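PDB 2IF6: lipid binding hydrolase, which probably acts as a hydrolase of the permuted papain-like amidase family, though its function was unassigned when the structure was determined. Local coordinates for residues A[161-164]-A[165-169]; A[47-50]-A[51-55]; A[169-172]-A[173-176]. One frame throughout, in Å; residues are numbered along the deposited sequence.

Interaction 1 of 3, residues A[161-164]-A[165-169]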
loop_
_atom_site.group_PDB
_atom_site.type_symbol
_atom_site.label_atom_id
_atom_site.label_comp_id
_atom_site.label_asym_id
_atom_site.label_seq_id
_atom_site.Cartn_x
_atom_site.Cartn_y
_atom_site.Cartn_z
ATOM N N THR A 161 -12.142 -6.344 -8.404
ATOM C CA THR A 161 -11.613 -4.971 -8.361
ATOM C C THR A 161 -10.375 -4.912 -7.465
ATOM O O THR A 161 -10.480 -5.220 -6.271
ATOM C CB THR A 161 -12.678 -4.054 -7.713
ATOM O OG1 THR A 161 -13.842 -4.029 -8.550
ATOM C CG2 THR A 161 -12.144 -2.601 -7.506
ATOM N N VAL A 162 -9.222 -4.499 -8.008
ATOM C CA VAL A 162 -7.990 -4.408 -7.218
ATOM C C VAL A 162 -7.347 -3.018 -7.291
ATOM O O VAL A 162 -7.484 -2.324 -8.311
ATOM C CB VAL A 162 -6.948 -5.429 -7.738
ATOM C CG1 VAL A 162 -5.593 -5.208 -7.061
ATOM C CG2 VAL A 162 -7.431 -6.867 -7.484
ATOM N N VAL A 163 -6.621 -2.635 -6.235
ATOM C CA VAL A 163 -5.792 -1.409 -6.281
ATOM C C VAL A 163 -4.366 -1.812 -5.955
ATOM O O VAL A 163 -4.109 -2.343 -4.871
ATOM C CB VAL A 163 -6.252 -0.349 -5.248
ATOM C CG1 VAL A 163 -5.278 0.858 -5.237
ATOM C CG2 VAL A 163 -7.634 0.119 -5.588
ATOM N N SER A 164 -3.432 -1.555 -6.858
ATOM C CA SER A 164 -2.034 -1.928 -6.593
ATOM C C SER A 164 -1.255 -0.809 -5.856
ATOM O O SER A 164 -1.712 0.351 -5.801
ATOM C CB SER A 164 -1.344 -2.281 -7.897
ATOM O OG SER A 164 -1.235 -1.130 -8.726
ATOM N N PRO A 165 -0.084 -1.152 -5.285
ATOM C CA PRO A 165 0.784 -0.095 -4.784
ATOM C C PRO A 165 1.164 0.885 -5.894
ATOM O O PRO A 165 1.123 2.091 -5.653
ATOM C CB PRO A 165 2.017 -0.848 -4.267
ATOM C CG PRO A 165 1.478 -2.212 -3.943
ATOM C CD PRO A 165 0.449 -2.499 -4.994
ATOM N N GLN A 166 1.530 0.399 -7.089
ATOM C CA GLN A 166 1.847 1.333 -8.195
ATOM C C GLN A 166 0.669 2.271 -8.501
ATOM O O GLN A 166 0.867 3.469 -8.774
ATOM C CB GLN A 166 2.273 0.570 -9.473
ATOM C CG GLN A 166 2.864 1.473 -10.593
ATOM C CD GLN A 166 4.125 2.258 -10.177
ATOM O OE1 GLN A 166 5.075 1.691 -9.661
ATOM N NE2 GLN A 166 4.128 3.577 -10.429
ATOM N N ALA A 167 -0.551 1.739 -8.473
ATOM C CA ALA A 167 -1.730 2.572 -8.721
ATOM C C ALA A 167 -1.833 3.721 -7.719
ATOM O O ALA A 167 -2.081 4.841 -8.133
ATOM C CB ALA A 167 -2.976 1.777 -8.749
ATOM N N VAL A 168 -1.595 3.462 -6.428
ATOM C CA VAL A 168 -1.648 4.544 -5.429
ATOM C C VAL A 168 -0.529 5.525 -5.695
ATOM O O VAL A 168 -0.722 6.738 -5.685
ATOM C CB VAL A 168 -1.502 4.019 -3.992
ATOM C CG1 VAL A 168 -1.527 5.202 -2.979
ATOM C CG2 VAL A 168 -2.601 2.985 -3.718
ATOM N N PHE A 169 0.659 4.999 -5.987
ATOM C CA PHE A 169 1.783 5.885 -6.230
ATOM C C PHE A 169 1.488 6.909 -7.306
ATOM O O PHE A 169 1.866 8.073 -7.172
ATOM C CB PHE A 169 3.021 5.075 -6.659
ATOM C CG PHE A 169 4.261 5.909 -6.805
ATOM C CD1 PHE A 169 5.149 6.041 -5.723
ATOM C CD2 PHE A 169 4.555 6.565 -8.004
ATOM C CE1 PHE A 169 6.274 6.814 -5.820
ATOM C CE2 PHE A 169 5.709 7.353 -8.111
ATOM C CZ PHE A 169 6.568 7.481 -7.026
#
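The peptide carbonyl of Ser-164 is the flat group at the contact, and its oxygen takes the N-H of Val-168 at 3.2 Å (N to O). The donor is tilted 24° from the carbonyl plane. On the carbon side the same group continues into Pro-165, whose CD lies 3.4 Å from Ser-164 CB, a tight fit imposed by the proline ring next in the chain. Ser-164 is the N-cap of helix 165-169. Its OG sits between its own backbone N and carbonyl carbon (chi1 66°), and this torsion turns the hydroxyl oxygen over the first turn, where it accepts from Ala-167 N at 3.0 Å with an N-H...O angle of 154°. The same oxygen rests 3.4 Å from Ala-167 CB. Beside the cap, Val-163 CG1 meets Val-168 CG2 at 3.7 Å, the two side chains crossing at about a right angle. A residue just before the N-cap packing on the fourth helical residue is the hydrophobic staple. Outside the pair, Ser-113 OG bonds to Val-163 O, and Pro-165 also packs on Ser-113 at helix 112-124. Of the first N-H groups of the helix, Pro-165 has none to satisfy and Ala-167 is served by the hydroxyl. The staple adds apolar contact beside these bonds, so polar capping and hydrophobic closure both mark the helix start, in a contact that is mostly buried.

Interaction 2 of 3, residues A[47-50]-A[51-55]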
loop_
_atom_site.group_PDB
_atom_site.type_symbol
_atom_site.label_atom_id
_atom_site.label_comp_id
_atom_site.label_asym_id
_atom_site.label_seq_id
_atom_site.Cartn_x
_atom_site.Cartn_y
_atom_site.Cartn_z
ATOM N N PHE A 47 1.196 2.927 9.453
ATOM C CA PHE A 47 -0.048 2.151 9.478
ATOM C C PHE A 47 -0.037 1.261 8.242
ATOM O O PHE A 47 0.036 1.784 7.116
ATOM C CB PHE A 47 -1.216 3.151 9.362
ATOM C CG PHE A 47 -2.566 2.529 9.135
ATOM C CD1 PHE A 47 -3.308 2.035 10.216
ATOM C CD2 PHE A 47 -3.135 2.488 7.844
ATOM C CE1 PHE A 47 -4.596 1.495 10.051
ATOM C CE2 PHE A 47 -4.442 1.923 7.658
ATOM C CZ PHE A 47 -5.165 1.432 8.774
ATOM N N GLU A 48 -0.083 -0.065 8.436
ATOM C CA GLU A 48 0.046 -0.992 7.298
ATOM C C GLU A 48 -0.763 -2.264 7.502
ATOM O O GLU A 48 -0.961 -2.682 8.639
ATOM C CB GLU A 48 1.515 -1.374 7.104
ATOM C CG GLU A 48 2.141 -1.929 8.416
ATOM C CD GLU A 48 3.505 -2.546 8.209
ATOM O OE1 GLU A 48 3.906 -2.780 7.048
ATOM O OE2 GLU A 48 4.179 -2.841 9.217
ATOM N N ALA A 49 -1.226 -2.855 6.407
ATOM C CA ALA A 49 -1.954 -4.133 6.453
ATOM C C ALA A 49 -0.929 -5.215 6.199
ATOM O O ALA A 49 -0.519 -5.420 5.065
ATOM C CB ALA A 49 -3.042 -4.160 5.409
ATOM N N VAL A 50 -0.476 -5.866 7.263
ATOM C CA VAL A 50 0.426 -7.027 7.142
ATOM C C VAL A 50 -0.063 -8.268 7.906
ATOM O O VAL A 50 0.709 -9.165 8.177
ATOM C CB VAL A 50 1.852 -6.699 7.599
ATOM C CG1 VAL A 50 2.508 -5.722 6.634
ATOM C CG2 VAL A 50 1.873 -6.162 9.051
ATOM N N GLY A 51 -1.333 -8.312 8.264
ATOM C CA GLY A 51 -1.863 -9.440 9.043
ATOM C C GLY A 51 -1.298 -9.403 10.450
ATOM O O GLY A 51 -0.340 -10.126 10.761
ATOM N N PRO A 52 -1.859 -8.532 11.302
ATOM C CA PRO A 52 -3.043 -7.752 11.004
ATOM C C PRO A 52 -2.715 -6.313 10.523
ATOM O O PRO A 52 -1.549 -5.970 10.356
ATOM C CB PRO A 52 -3.693 -7.648 12.370
ATOM C CG PRO A 52 -2.491 -7.448 13.290
ATOM C CD PRO A 52 -1.344 -8.227 12.660
ATOM N N VAL A 53 -3.746 -5.497 10.333
ATOM C CA VAL A 53 -3.534 -4.055 10.148
ATOM C C VAL A 53 -3.055 -3.521 11.495
ATOM O O VAL A 53 -3.618 -3.840 12.562
ATOM C CB VAL A 53 -4.812 -3.323 9.694
ATOM C CG1 VAL A 53 -4.559 -1.793 9.628
ATOM C CG2 VAL A 53 -5.367 -3.907 8.314
ATOM N N LYS A 54 -2.005 -2.713 11.460
ATOM C CA LYS A 54 -1.273 -2.341 12.676
ATOM C C LYS A 54 -0.402 -1.112 12.430
ATOM O O LYS A 54 -0.163 -0.712 11.273
ATOM C CB LYS A 54 -0.345 -3.492 13.098
ATOM C CG LYS A 54 0.872 -3.635 12.145
ATOM C CD LYS A 54 1.708 -4.881 12.402
ATOM C CE LYS A 54 2.756 -4.614 13.469
ATOM N NZ LYS A 54 3.466 -5.885 13.868
ATOM N N TYR A 55 0.087 -0.543 13.519
ATOM C CA TYR A 55 1.131 0.493 13.486
ATOM C C TYR A 55 2.515 -0.091 13.752
ATOM O O TYR A 55 2.702 -0.885 14.685
ATOM C CB TYR A 55 0.901 1.520 14.581
ATOM C CG TYR A 55 -0.452 2.173 14.622
ATOM C CD1 TYR A 55 -0.851 3.077 13.632
ATOM C CD2 TYR A 55 -1.314 1.933 15.693
ATOM C CE1 TYR A 55 -2.077 3.719 13.709
ATOM C CE2 TYR A 55 -2.536 2.539 15.776
ATOM C CZ TYR A 55 -2.916 3.437 14.791
ATOM O OH TYR A 55 -4.145 4.013 14.904
#
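Lys-54 O takes the N-H of Glu-48 from the neighbouring strand at 2.9 Å (N to O), nearly straight at 165°, and also has a CA-H...O contact with Phe-47 CA, 3.4 Å from that oxygen. The return bond, Lys-54 N to Glu-48 O at 3.0 Å, completes an antiparallel hydrogen-bonded pair. Non-hydrogen-bonded pairs flank it: Phe-47 with Tyr-55 and Ala-49 with Val-53. At the hairpin end Val-50 N reaches Pro-52 O at 3.3 Å, but from 61° above the carbonyl plane, across a turn that contains Gly-51 at positive phi and a cis peptide bond before Pro-52. On the face of Phe-47, Ala-49, Val-53 and Tyr-55, the two branches of Val-53 divide the work: CG1, anti to the backbone N, presses on Phe-47 CE1 at 3.3 Å, while CG2 lies 3.7 Å from Ala-49 CB. Past the strand end, Val-50 CG2 touches Lys-54 CD at 3.6 Å; the lysine shares a face with Glu-48. Glu-48 OE2 and Lys-54 NZ stay 5.6 Å apart; the carboxylate instead bonds to His-33 through OE1 and to Thr-56 through OE2. With two fixed oxygens, Glu-48 probably orients His-33, consistent with a Cys-His-Glu triad completed by Cys-112, and the hairpin bonds hold its backbone in place.

Interaction 3 of 3, residues A[169-172]-A[173-176]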
loop_
_atom_site.group_PDB
_atom_site.type_symbol
_atom_site.label_atom_id
_atom_site.label_comp_id
_atom_site.label_asym_id
_atom_site.label_seq_id
_atom_site.Cartn_x
_atom_site.Cartn_y
_atom_site.Cartn_z
ATOM N N PHE A 169 0.659 4.999 -5.987
ATOM C CA PHE A 169 1.783 5.885 -6.230
ATOM C C PHE A 169 1.488 6.909 -7.306
ATOM O O PHE A 169 1.866 8.073 -7.172
ATOM C CB PHE A 169 3.021 5.075 -6.659
ATOM C CG PHE A 169 4.261 5.909 -6.805
ATOM C CD1 PHE A 169 5.149 6.041 -5.723
ATOM C CD2 PHE A 169 4.555 6.565 -8.004
ATOM C CE1 PHE A 169 6.274 6.814 -5.820
ATOM C CE2 PHE A 169 5.709 7.353 -8.111
ATOM C CZ PHE A 169 6.568 7.481 -7.026
ATOM N N ASP A 170 0.850 6.467 -8.386
ATOM C CA ASP A 170 0.609 7.275 -9.584
ATOM C C ASP A 170 -0.659 8.116 -9.486
ATOM O O ASP A 170 -1.086 8.733 -10.488
ATOM C CB ASP A 170 0.455 6.341 -10.775
ATOM C CG ASP A 170 1.779 5.787 -11.261
ATOM O OD1 ASP A 170 2.841 6.416 -11.025
ATOM O OD2 ASP A 170 1.720 4.740 -11.917
ATOM N N ALA A 171 -1.274 8.126 -8.309
ATOM C CA ALA A 171 -2.440 8.975 -8.071
ATOM C C ALA A 171 -2.105 10.452 -8.399
ATOM O O ALA A 171 -0.987 10.910 -8.108
ATOM C CB ALA A 171 -2.905 8.824 -6.651
ATOM N N PRO A 172 -3.044 11.177 -9.037
ATOM C CA PRO A 172 -2.744 12.539 -9.502
ATOM C C PRO A 172 -2.467 13.571 -8.405
ATOM O O PRO A 172 -1.727 14.536 -8.636
ATOM C CB PRO A 172 -3.973 12.938 -10.320
ATOM C CG PRO A 172 -5.039 12.063 -9.883
ATOM C CD PRO A 172 -4.409 10.756 -9.422
ATOM N N GLN A 173 -3.024 13.331 -7.223
ATOM C CA GLN A 173 -2.886 14.277 -6.096
ATOM C C GLN A 173 -1.458 14.351 -5.539
ATOM O O GLN A 173 -1.117 15.332 -4.852
ATOM C CB GLN A 173 -3.906 13.954 -4.985
ATOM C CG GLN A 173 -5.344 13.841 -5.476
ATOM C CD GLN A 173 -5.759 12.404 -5.817
ATOM O OE1 GLN A 173 -4.946 11.606 -6.299
ATOM N NE2 GLN A 173 -7.031 12.083 -5.590
ATOM N N LEU A 174 -0.609 13.379 -5.890
ATOM C CA LEU A 174 0.570 13.102 -5.093
ATOM C C LEU A 174 1.824 13.715 -5.648
ATOM O O LEU A 174 1.947 13.858 -6.852
ATOM C CB LEU A 174 0.736 11.584 -4.888
ATOM C CG LEU A 174 -0.343 10.786 -4.180
ATOM C CD1 LEU A 174 0.126 9.344 -4.020
ATOM C CD2 LEU A 174 -0.686 11.418 -2.862
ATOM N N THR A 175 2.727 14.106 -4.770
ATOM C CA THR A 175 4.048 14.504 -5.183
ATOM C C THR A 175 5.049 13.740 -4.316
ATOM O O THR A 175 4.700 13.345 -3.203
ATOM C CB THR A 175 4.232 16.065 -4.976
ATOM O OG1 THR A 175 5.456 16.467 -5.563
ATOM C CG2 THR A 175 4.270 16.450 -3.494
ATOM N N THR A 176 6.287 13.591 -4.762
ATOM C CA THR A 176 7.270 12.892 -3.945
ATOM C C THR A 176 7.958 13.825 -2.937
ATOM O O THR A 176 8.503 14.861 -3.327
ATOM C CB THR A 176 8.357 12.275 -4.814
ATOM O OG1 THR A 176 7.785 11.380 -5.764
ATOM C CG2 THR A 176 9.390 11.581 -3.957
HETATM O O HOH W 1 1.114 12.345 -9.252
#
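Pro-172 and Gln-173 lie side by side and point the same way, so the amide end of the glutamine folds back along the proline ring. The bend is at chi2 (94°), and it brings Gln-173 OE1 to 3.3 Å from Pro-172 CD. The same oxygen stands 3.5 Å from Ala-171 CB, which is directed at the 173-176 segment. These are carbon-oxygen contacts; the polar partner of the amide lies elsewhere, Gln-173 NE2 bonding to Arg-127 O.

Leu-174 comes to the bend with its methyl end. CG is anti to the carbonyl carbon, beside the backbone N (chi1 -61°), and CD1 is thereby carried to 4.0 Å from Ala-171 CB and 3.8 Å from Phe-169 O. The Phe-169 ring touches more loosely: its CZ is 4.3 Å from Thr-176 OG1, an oblique approach, while Asp-170 OD1 lies at the ring edge, in its plane.

The backbone shape behind this is a type I turn from Ala-171 to Leu-174, closed by a weak bond from Leu-174 N to Ala-171 O at 3.3 Å. A water bridges the two ends of the turn: it donates to Ala-171 O at 2.8 Å and also to Leu-174 O. Ala-171 O is therefore gripped by two donors, one of them the weak N-H.

Arg-73, on the adjacent strand 70-75, ties the two ends of this bend together: NH2 bonds to Phe-169 O, NH1 to Thr-176 OG1, and its guanidinium makes a cation-pi contact with the Phe-169 ring. Phe-169 also meets Phe-12 edge-to-face and the ring of Tyr-31. The turn thus leads the chain out of helix 165-169 and into strand 174-180, an outermost strand of the antiparallel sheet, paired with 70-75 and with Leu-174 packed on Val-75.

How the interactions relate
Interaction 1 is the buried contact of the three, while interactions 2 and 3 are only partly buried, at turns where the chain enters outermost strands of the same antiparallel sheet. Those two lie on opposite sides of the chain's centre, with their own centres about 22 Å apart. Interactions 1 and 3 share Phe-169 and follow one another along the chain, and Val-168 O meets Leu-174 CD1 at 3.2 Å. Their chemistry differs: hydroxyl capping with an apolar staple in the first, strand pairing in the second, and a weak turn bond alongside a bridging water in the third. Interaction 2 holds Glu-48, and Pro-165 of interaction 1 touches the possible triad.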